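Local coordinates for uncharacterized protein (Bacillus thuringiensis serovar kurstaki, PDB 4XE7), which is a bacterial actin-like protein of the ParM type that probably binds nucleotide and polymerises into cytoskeletal filaments that segregate plasmid DNA, at residues Glu230-Asp236 against Ala364-Val370; Lys322-Ser326 against Thr337-Met341. All blocks are in the same frame, centred on the assembly; numbering follows the deposited sequence.

Interaction 1. Residues Glu230-Asp236 against Ala364-Val370; sequences ESYAIND and ADKNIVV
Backbone hydrogen bonds zip Y232-D236 to K366-V370 as parallel neighbours, Y232 level with K366 and D236 level with V370. The odd-numbered residues of the first strand do the bonding: A233 N reaches K366 O at 2.9 Å and A233 O takes I368 N, then N235 repeats the pattern with I368 O and V370 N. The two strand axes, 4.7 Å apart at their closest, cross at -21°, the twist of neighbouring parallel strands.

Side-chain amides add to this ladder. N235 ND2 gives a second bond to I368 O (3.1 Å) from well above the carbonyl plane, so that oxygen is gripped twice, and makes a weak one to N367 OD1. The two amide planes stand 75° apart. N235 OD1 is held by N244 on the next strand, and N367 ND2 by L355 O of helix 337-362, which covers the face carrying A233, N235 and N367.

At the N-terminal ends of the two strands the charged and hydroxyl groups take over. D365 OD2 receives S231 N at 2.7 Å on its anti side, nearly straight at 167°, while D365 N bonds back to S231 OG (3.1 Å). K366, bent at chi2 and chi4, brings NZ round to E230 OE1 for a 2.7 Å salt bridge on the syn side; D225 O is a further acceptor for the ammonium.

Apolar contacts line the face carrying Y232, I234, I368 and V370. I368 CD1 meets Y232 CD1 at 4.1 Å, the two side chains running side by side, and I234 CG2 touches V370 CG2. On the other face A233 CB packs on A364 CB.

Two parallel strands at the heart of a mixed five-stranded sheet, backed by a long helix that leads into the second of them, are typical of an actin-fold subdomain core.

Interaction 2. Residues Lys322-Ser326 against Thr337-Met341; sequences KPTFS and TDIVM
The F325 ring takes V340 CG1 squarely over one face: the methyl sits 3.8 Å from the ring centroid and only 5° off the normal, a textbook CH-pi contact. V340 gets it there by placing CG1 opposite its own backbone N (chi1 171°), while its CG2 leans on F325 CB. At the rim, near the ring plane, come two groups from the same helix: M341 CE, 3.9 Å from F325 CE2, and T337 CA. The helix therefore wraps the phenyl group from a face and along its edge.

M341 can deliver its methyl because its chain is bent at chi2 and chi3. The same CE also reaches P323 CG at 4.0 Å, the two side chains crossing at about a right angle, and so fills the corner between the proline and the phenylalanine. P323 in turn rests on E311 and M315 of helix 300-317, which also contributes L307 against V340.

The polar link belongs to T337. Its OG1 accepts F325 N at 2.9 Å with an N-H...O angle of 152°, tying the loop backbone to the first turn of the helix; the hydroxyl is also hydrogen-bonded to N335 OD1. T337 CG2, turned to the loop, lies 3.6 Å from P323 O. The helical turn itself closes through M341 N to T337 O, and T324 N on the loop side is held by E311 OE1.

Strands 326-329 and 332-335 form the hairpin that links the loop to the helix, and F325 pairs with V336 through the backbone at its open end. There the buried F325 packs between helix 337-362 and E311 of helix 300-317, a hairpin-to-helix packing in which the loop before a beta hairpin lies against the start of the helix that follows it.

Helix 337-362 joins the two contacts. Interaction 2 sits at its N-terminal end, and beyond its C-terminal end the chain turns through A364 into the strand of interaction 1. The helix also flanks that strand pair, since F358 touches A233 and N235, and W359 touches N367. The centres of interactions 1 and 2 are about 29 Å apart; the nearest atoms of interactions 1 and 2 are about 16 Å apart. Interaction 1 belongs to the sheet core, interaction 2 to a more peripheral hairpin and helix cluster; their centres lie about 19 and about 27 Å from the centre of the chain. The model is the apo form, so neither contact can be measured against a bound nucleotide.

Interaction 1. Residues Glu230-Asp236 against Ala364-Val370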
ATOM      1  N   GLU A 230     -10.456  -4.978 -23.592  1.00 37.75           N
ATOM      2  CA  GLU A 230     -11.259  -3.802 -23.275  1.00 38.31           C
ATOM      3  C   GLU A 230     -10.385  -2.730 -22.621  1.00 30.32           C
ATOM      4  O   GLU A 230      -9.336  -3.024 -22.051  1.00 24.25           O
ATOM      5  CB  GLU A 230     -12.431  -4.169 -22.361  1.00 41.09           C
ATOM      6  CG  GLU A 230     -12.017  -4.513 -20.942  1.00 43.78           C
ATOM      7  CD  GLU A 230     -13.163  -5.055 -20.107  1.00 60.35           C
ATOM      8  OE1 GLU A 230     -14.334  -4.810 -20.469  1.00 63.90           O
ATOM      9  OE2 GLU A 230     -12.890  -5.731 -19.088  1.00 66.65           O
ATOM     10  N   SER A 231     -10.824  -1.482 -22.722  1.00 30.39           N
ATOM     11  CA  SER A 231     -10.098  -0.386 -22.112  1.00 29.16           C
ATOM     12  C   SER A 231     -10.585  -0.138 -20.681  1.00 26.82           C
ATOM     13  O   SER A 231     -11.749  -0.374 -20.350  1.00 22.51           O
ATOM     14  CB  SER A 231     -10.240   0.875 -22.960  1.00 29.32           C
ATOM     15  OG  SER A 231     -11.594   1.274 -23.047  1.00 27.85           O
ATOM     16  N   TYR A 232      -9.667   0.324 -19.843  1.00 20.80           N
ATOM     17  CA  TYR A 232      -9.921   0.553 -18.438  1.00 21.96           C
ATOM     18  C   TYR A 232      -9.570   1.983 -18.059  1.00 27.18           C
ATOM     19  O   TYR A 232      -8.459   2.443 -18.324  1.00 28.44           O
ATOM     20  CB  TYR A 232      -9.076  -0.394 -17.574  1.00 30.11           C
ATOM     21  CG  TYR A 232      -9.167  -1.861 -17.911  1.00 41.22           C
ATOM     22  CD1 TYR A 232     -10.241  -2.630 -17.461  1.00 56.31           C
ATOM     23  CD2 TYR A 232      -8.165  -2.494 -18.640  1.00 36.41           C
ATOM     24  CE1 TYR A 232     -10.328  -3.982 -17.746  1.00 63.57           C
ATOM     25  CE2 TYR A 232      -8.240  -3.849 -18.929  1.00 55.13           C
ATOM     26  CZ  TYR A 232      -9.328  -4.589 -18.479  1.00 67.15           C
ATOM     27  OH  TYR A 232      -9.424  -5.937 -18.760  1.00 72.63           O
ATOM     28  N   ALA A 233     -10.481   2.679 -17.402  1.00 18.75           N
ATOM     29  CA  ALA A 233     -10.066   3.862 -16.684  1.00 17.51           C
ATOM     30  C   ALA A 233      -9.857   3.443 -15.232  1.00 28.41           C
ATOM     31  O   ALA A 233     -10.728   2.815 -14.627  1.00 26.49           O
ATOM     32  CB  ALA A 233     -11.098   4.993 -16.804  1.00 22.38           C
ATOM     33  N   ILE A 234      -8.686   3.742 -14.687  1.00 28.58           N
ATOM     34  CA  ILE A 234      -8.470   3.523 -13.266  1.00 30.18           C
ATOM     35  C   ILE A 234      -8.262   4.854 -12.569  1.00 30.69           C
ATOM     36  O   ILE A 234      -7.278   5.564 -12.797  1.00 21.08           O
ATOM     37  CB  ILE A 234      -7.278   2.592 -12.990  1.00 21.69           C
ATOM     38  CG1 ILE A 234      -7.466   1.268 -13.752  1.00 29.67           C
ATOM     39  CG2 ILE A 234      -7.184   2.313 -11.497  1.00 25.68           C
ATOM     40  CD1 ILE A 234      -6.315   0.279 -13.612  1.00 28.50           C
ATOM     41  N   ASN A 235      -9.214   5.190 -11.716  1.00 24.46           N
ATOM     42  CA  ASN A 235      -9.159   6.442 -10.999  1.00 17.36           C
ATOM     43  C   ASN A 235      -8.749   6.200  -9.550  1.00 17.20           C
ATOM     44  O   ASN A 235      -9.482   5.586  -8.776  1.00 19.95           O
ATOM     45  CB  ASN A 235     -10.510   7.145 -11.094  1.00 19.74           C
ATOM     46  CG  ASN A 235     -10.958   7.333 -12.529  1.00 20.21           C
ATOM     47  OD1 ASN A 235     -10.625   8.332 -13.171  1.00 16.04           O
ATOM     48  ND2 ASN A 235     -11.713   6.357 -13.052  1.00 19.68           N
ATOM     49  N   ASP A 236      -7.552   6.667  -9.207  1.00 18.72           N
ATOM     50  CA  ASP A 236      -6.992   6.498  -7.874  1.00 21.10           C
ATOM     51  C   ASP A 236      -7.335   7.721  -7.014  1.00 31.27           C
ATOM     52  O   ASP A 236      -6.750   8.800  -7.205  1.00 19.54           O
ATOM     53  CB  ASP A 236      -5.468   6.303  -7.970  1.00 24.07           C
ATOM     54  CG  ASP A 236      -4.840   5.818  -6.661  1.00 34.52           C
ATOM     55  OD1 ASP A 236      -3.643   5.461  -6.685  1.00 45.18           O
ATOM     56  OD2 ASP A 236      -5.529   5.785  -5.614  1.00 31.00           O
ATOM     57  N   ALA A 364     -13.926   4.845 -21.887  1.00 28.09           N
ATOM     58  CA  ALA A 364     -13.409   3.596 -21.333  1.00 31.79           C
ATOM     59  C   ALA A 364     -14.521   2.548 -21.232  1.00 25.44           C
ATOM     60  O   ALA A 364     -15.683   2.885 -21.012  1.00 22.08           O
ATOM     61  CB  ALA A 364     -12.777   3.843 -19.955  1.00 25.22           C
ATOM     62  N   ASP A 365     -14.165   1.281 -21.394  1.00 22.10           N
ATOM     63  CA  ASP A 365     -15.145   0.204 -21.334  1.00 23.74           C
ATOM     64  C   ASP A 365     -15.547  -0.036 -19.898  1.00 23.23           C
ATOM     65  O   ASP A 365     -16.724  -0.256 -19.583  1.00 21.42           O
ATOM     66  CB  ASP A 365     -14.581  -1.072 -21.956  1.00 24.85           C
ATOM     67  CG  ASP A 365     -14.356  -0.934 -23.443  1.00 31.55           C
ATOM     68  OD1 ASP A 365     -15.281  -0.438 -24.132  1.00 24.25           O
ATOM     69  OD2 ASP A 365     -13.256  -1.301 -23.919  1.00 25.55           O
ATOM     70  N   LYS A 366     -14.549   0.023 -19.029  1.00 26.79           N
ATOM     71  CA  LYS A 366     -14.764  -0.094 -17.602  1.00 22.59           C
ATOM     72  C   LYS A 366     -14.270   1.180 -16.911  1.00 21.72           C
ATOM     73  O   LYS A 366     -13.178   1.669 -17.197  1.00 21.35           O
ATOM     74  CB  LYS A 366     -14.037  -1.325 -17.049  1.00 23.06           C
ATOM     75  CG  LYS A 366     -14.555  -2.650 -17.596  1.00 28.77           C
ATOM     76  CD  LYS A 366     -15.894  -3.010 -16.960  1.00 33.80           C
ATOM     77  CE  LYS A 366     -16.256  -4.483 -17.177  1.00 36.15           C
ATOM     78  NZ  LYS A 366     -16.353  -4.817 -18.606  1.00 29.81           N
ATOM     79  N   ASN A 367     -15.066   1.724 -16.011  1.00 20.81           N
ATOM     80  CA  ASN A 367     -14.596   2.858 -15.227  1.00 19.94           C
ATOM     81  C   ASN A 367     -14.403   2.439 -13.765  1.00 23.42           C
ATOM     82  O   ASN A 367     -15.369   2.162 -13.058  1.00 22.20           O
ATOM     83  CB  ASN A 367     -15.569   4.036 -15.369  1.00 20.27           C
ATOM     84  CG  ASN A 367     -14.938   5.372 -14.986  1.00 27.01           C
ATOM     85  OD1 ASN A 367     -13.715   5.477 -14.845  1.00 27.05           O
ATOM     86  ND2 ASN A 367     -15.774   6.393 -14.794  1.00 18.54           N
ATOM     87  N   ILE A 368     -13.144   2.376 -13.329  1.00 15.29           N
ATOM     88  CA  ILE A 368     -12.801   1.798 -12.031  1.00 18.76           C
ATOM     89  C   ILE A 368     -12.324   2.842 -11.019  1.00 20.77           C
ATOM     90  O   ILE A 368     -11.572   3.738 -11.382  1.00 21.45           O
ATOM     91  CB  ILE A 368     -11.700   0.721 -12.200  1.00 19.32           C
ATOM     92  CG1 ILE A 368     -12.097  -0.257 -13.307  1.00 25.14           C
ATOM     93  CG2 ILE A 368     -11.451  -0.001 -10.873  1.00 21.08           C
ATOM     94  CD1 ILE A 368     -11.044  -1.316 -13.640  1.00 20.82           C
ATOM     95  N   VAL A 369     -12.762   2.726  -9.756  1.00 16.59           N
ATOM     96  CA  VAL A 369     -12.245   3.581  -8.696  1.00 13.29           C
ATOM     97  C   VAL A 369     -11.455   2.753  -7.694  1.00 15.48           C
ATOM     98  O   VAL A 369     -11.816   1.619  -7.385  1.00 24.00           O
ATOM     99  CB  VAL A 369     -13.358   4.363  -7.961  1.00 19.46           C
ATOM    100  CG1 VAL A 369     -14.001   5.361  -8.899  1.00 17.11           C
ATOM    101  CG2 VAL A 369     -14.417   3.411  -7.346  1.00 16.22           C
ATOM    102  N   VAL A 370     -10.345   3.314  -7.224  1.00 13.34           N
ATOM    103  CA  VAL A 370      -9.524   2.688  -6.191  1.00 14.20           C
ATOM    104  C   VAL A 370      -9.026   3.799  -5.315  1.00 20.11           C
ATOM    105  O   VAL A 370      -9.182   4.966  -5.673  1.00 18.87           O
ATOM    106  CB  VAL A 370      -8.316   1.891  -6.765  1.00 20.81           C
ATOM    107  CG1 VAL A 370      -8.791   0.797  -7.682  1.00 18.37           C
ATOM    108  CG2 VAL A 370      -7.367   2.815  -7.492  1.00 15.84           C
TER

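Interaction 2. Residues Lys322-Ser326 against Thr337-Met341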
ATOM      1  N   LYS A 322     -27.390   0.931   7.812  1.00 25.48           N
ATOM      2  CA  LYS A 322     -27.431   2.378   7.962  1.00 28.28           C
ATOM      3  C   LYS A 322     -26.400   2.782   9.002  1.00 23.55           C
ATOM      4  O   LYS A 322     -26.521   2.395  10.170  1.00 26.05           O
ATOM      5  CB  LYS A 322     -28.822   2.852   8.383  1.00 28.05           C
ATOM      6  CG  LYS A 322     -29.935   2.510   7.392  1.00 38.43           C
ATOM      7  CD  LYS A 322     -29.701   3.191   6.045  1.00 39.13           C
ATOM      8  CE  LYS A 322     -30.973   3.199   5.200  1.00 47.47           C
ATOM      9  NZ  LYS A 322     -31.403   1.816   4.830  1.00 46.64           N
ATOM     10  N   PRO A 323     -25.401   3.576   8.594  1.00 24.65           N
ATOM     11  CA  PRO A 323     -24.278   3.861   9.493  1.00 23.32           C
ATOM     12  C   PRO A 323     -24.588   4.856  10.610  1.00 23.88           C
ATOM     13  O   PRO A 323     -25.442   5.723  10.473  1.00 30.90           O
ATOM     14  CB  PRO A 323     -23.221   4.437   8.546  1.00 22.71           C
ATOM     15  CG  PRO A 323     -24.007   5.075   7.458  1.00 24.51           C
ATOM     16  CD  PRO A 323     -25.204   4.180   7.261  1.00 27.16           C
ATOM     17  N   THR A 324     -23.859   4.731  11.709  1.00 29.94           N
ATOM     18  CA  THR A 324     -23.892   5.719  12.777  1.00 27.72           C
ATOM     19  C   THR A 324     -22.464   6.124  13.092  1.00 25.19           C
ATOM     20  O   THR A 324     -21.637   5.271  13.396  1.00 23.74           O
ATOM     21  CB  THR A 324     -24.577   5.170  14.054  1.00 24.81           C
ATOM     22  OG1 THR A 324     -25.973   5.000  13.804  1.00 27.86           O
ATOM     23  CG2 THR A 324     -24.385   6.122  15.245  1.00 25.06           C
ATOM     24  N   PHE A 325     -22.162   7.414  12.990  1.00 26.56           N
ATOM     25  CA  PHE A 325     -20.850   7.897  13.398  1.00 22.55           C
ATOM     26  C   PHE A 325     -20.954   8.586  14.769  1.00 23.88           C
ATOM     27  O   PHE A 325     -21.521   9.678  14.916  1.00 28.00           O
ATOM     28  CB  PHE A 325     -20.266   8.815  12.340  1.00 15.91           C
ATOM     29  CG  PHE A 325     -20.146   8.159  11.000  1.00 22.60           C
ATOM     30  CD1 PHE A 325     -19.021   7.409  10.673  1.00 23.85           C
ATOM     31  CD2 PHE A 325     -21.185   8.235  10.085  1.00 20.15           C
ATOM     32  CE1 PHE A 325     -18.924   6.782   9.447  1.00 20.72           C
ATOM     33  CE2 PHE A 325     -21.085   7.610   8.839  1.00 24.68           C
ATOM     34  CZ  PHE A 325     -19.964   6.888   8.521  1.00 22.55           C
ATOM     35  N   SER A 326     -20.419   7.912  15.772  1.00 17.47           N
ATOM     36  CA  SER A 326     -20.493   8.385  17.144  1.00 23.20           C
ATOM     37  C   SER A 326     -19.102   8.659  17.668  1.00 26.31           C
ATOM     38  O   SER A 326     -18.256   7.766  17.710  1.00 29.03           O
ATOM     39  CB  SER A 326     -21.208   7.365  18.027  1.00 26.03           C
ATOM     40  OG  SER A 326     -20.867   7.550  19.387  1.00 39.51           O
ATOM     41  N   THR A 337     -23.428  11.714  12.850  1.00 21.34           N
ATOM     42  CA  THR A 337     -23.713  11.030  11.586  1.00 15.94           C
ATOM     43  C   THR A 337     -24.037  12.027  10.461  1.00 18.51           C
ATOM     44  O   THR A 337     -23.491  11.935   9.349  1.00 20.40           O
ATOM     45  CB  THR A 337     -24.893  10.033  11.767  1.00 17.35           C
ATOM     46  OG1 THR A 337     -24.535   9.046  12.739  1.00 22.13           O
ATOM     47  CG2 THR A 337     -25.234   9.339  10.453  1.00 21.18           C
ATOM     48  N   ASP A 338     -24.906  12.994  10.764  1.00 23.29           N
ATOM     49  CA  ASP A 338     -25.241  14.059   9.808  1.00 22.76           C
ATOM     50  C   ASP A 338     -24.025  14.845   9.322  1.00 22.00           C
ATOM     51  O   ASP A 338     -23.918  15.163   8.138  1.00 23.60           O
ATOM     52  CB  ASP A 338     -26.259  15.039  10.409  1.00 21.80           C
ATOM     53  CG  ASP A 338     -25.690  15.862  11.573  1.00 28.01           C
ATOM     54  OD1 ASP A 338     -25.672  17.115  11.465  1.00 24.86           O
ATOM     55  OD2 ASP A 338     -25.271  15.262  12.600  1.00 28.96           O
ATOM     56  N   ILE A 339     -23.125  15.196  10.230  1.00 21.18           N
ATOM     57  CA  ILE A 339     -21.941  15.969   9.860  1.00 20.46           C
ATOM     58  C   ILE A 339     -20.992  15.180   8.954  1.00 21.14           C
ATOM     59  O   ILE A 339     -20.500  15.699   7.948  1.00 20.31           O
ATOM     60  CB  ILE A 339     -21.199  16.427  11.123  1.00 25.39           C
ATOM     61  CG1 ILE A 339     -22.066  17.425  11.893  1.00 23.62           C
ATOM     62  CG2 ILE A 339     -19.843  17.008  10.787  1.00 21.33           C
ATOM     63  CD1 ILE A 339     -21.580  17.698  13.308  1.00 17.93           C
ATOM     64  N   VAL A 340     -20.757  13.921   9.305  1.00 20.09           N
ATOM     65  CA  VAL A 340     -19.837  13.083   8.544  1.00 16.02           C
ATOM     66  C   VAL A 340     -20.462  12.733   7.193  1.00 20.82           C
ATOM     67  O   VAL A 340     -19.828  12.913   6.159  1.00 23.74           O
ATOM     68  CB  VAL A 340     -19.460  11.784   9.316  1.00 20.61           C
ATOM     69  CG1 VAL A 340     -18.672  10.801   8.413  1.00 16.08           C
ATOM     70  CG2 VAL A 340     -18.689  12.121  10.591  1.00 15.99           C
ATOM     71  N   MET A 341     -21.710  12.262   7.195  1.00 13.84           N
ATOM     72  CA  MET A 341     -22.396  11.895   5.935  1.00 19.84           C
ATOM     73  C   MET A 341     -22.470  13.084   4.964  1.00 24.90           C
ATOM     74  O   MET A 341     -22.323  12.895   3.749  1.00 19.05           O
ATOM     75  CB  MET A 341     -23.807  11.330   6.217  1.00 15.64           C
ATOM     76  CG  MET A 341     -24.486  10.678   5.020  1.00 37.07           C
ATOM     77  SD  MET A 341     -23.547   9.347   4.206  1.00 39.06           S
ATOM     78  CE  MET A 341     -22.969   8.431   5.566  1.00 13.37           C
TER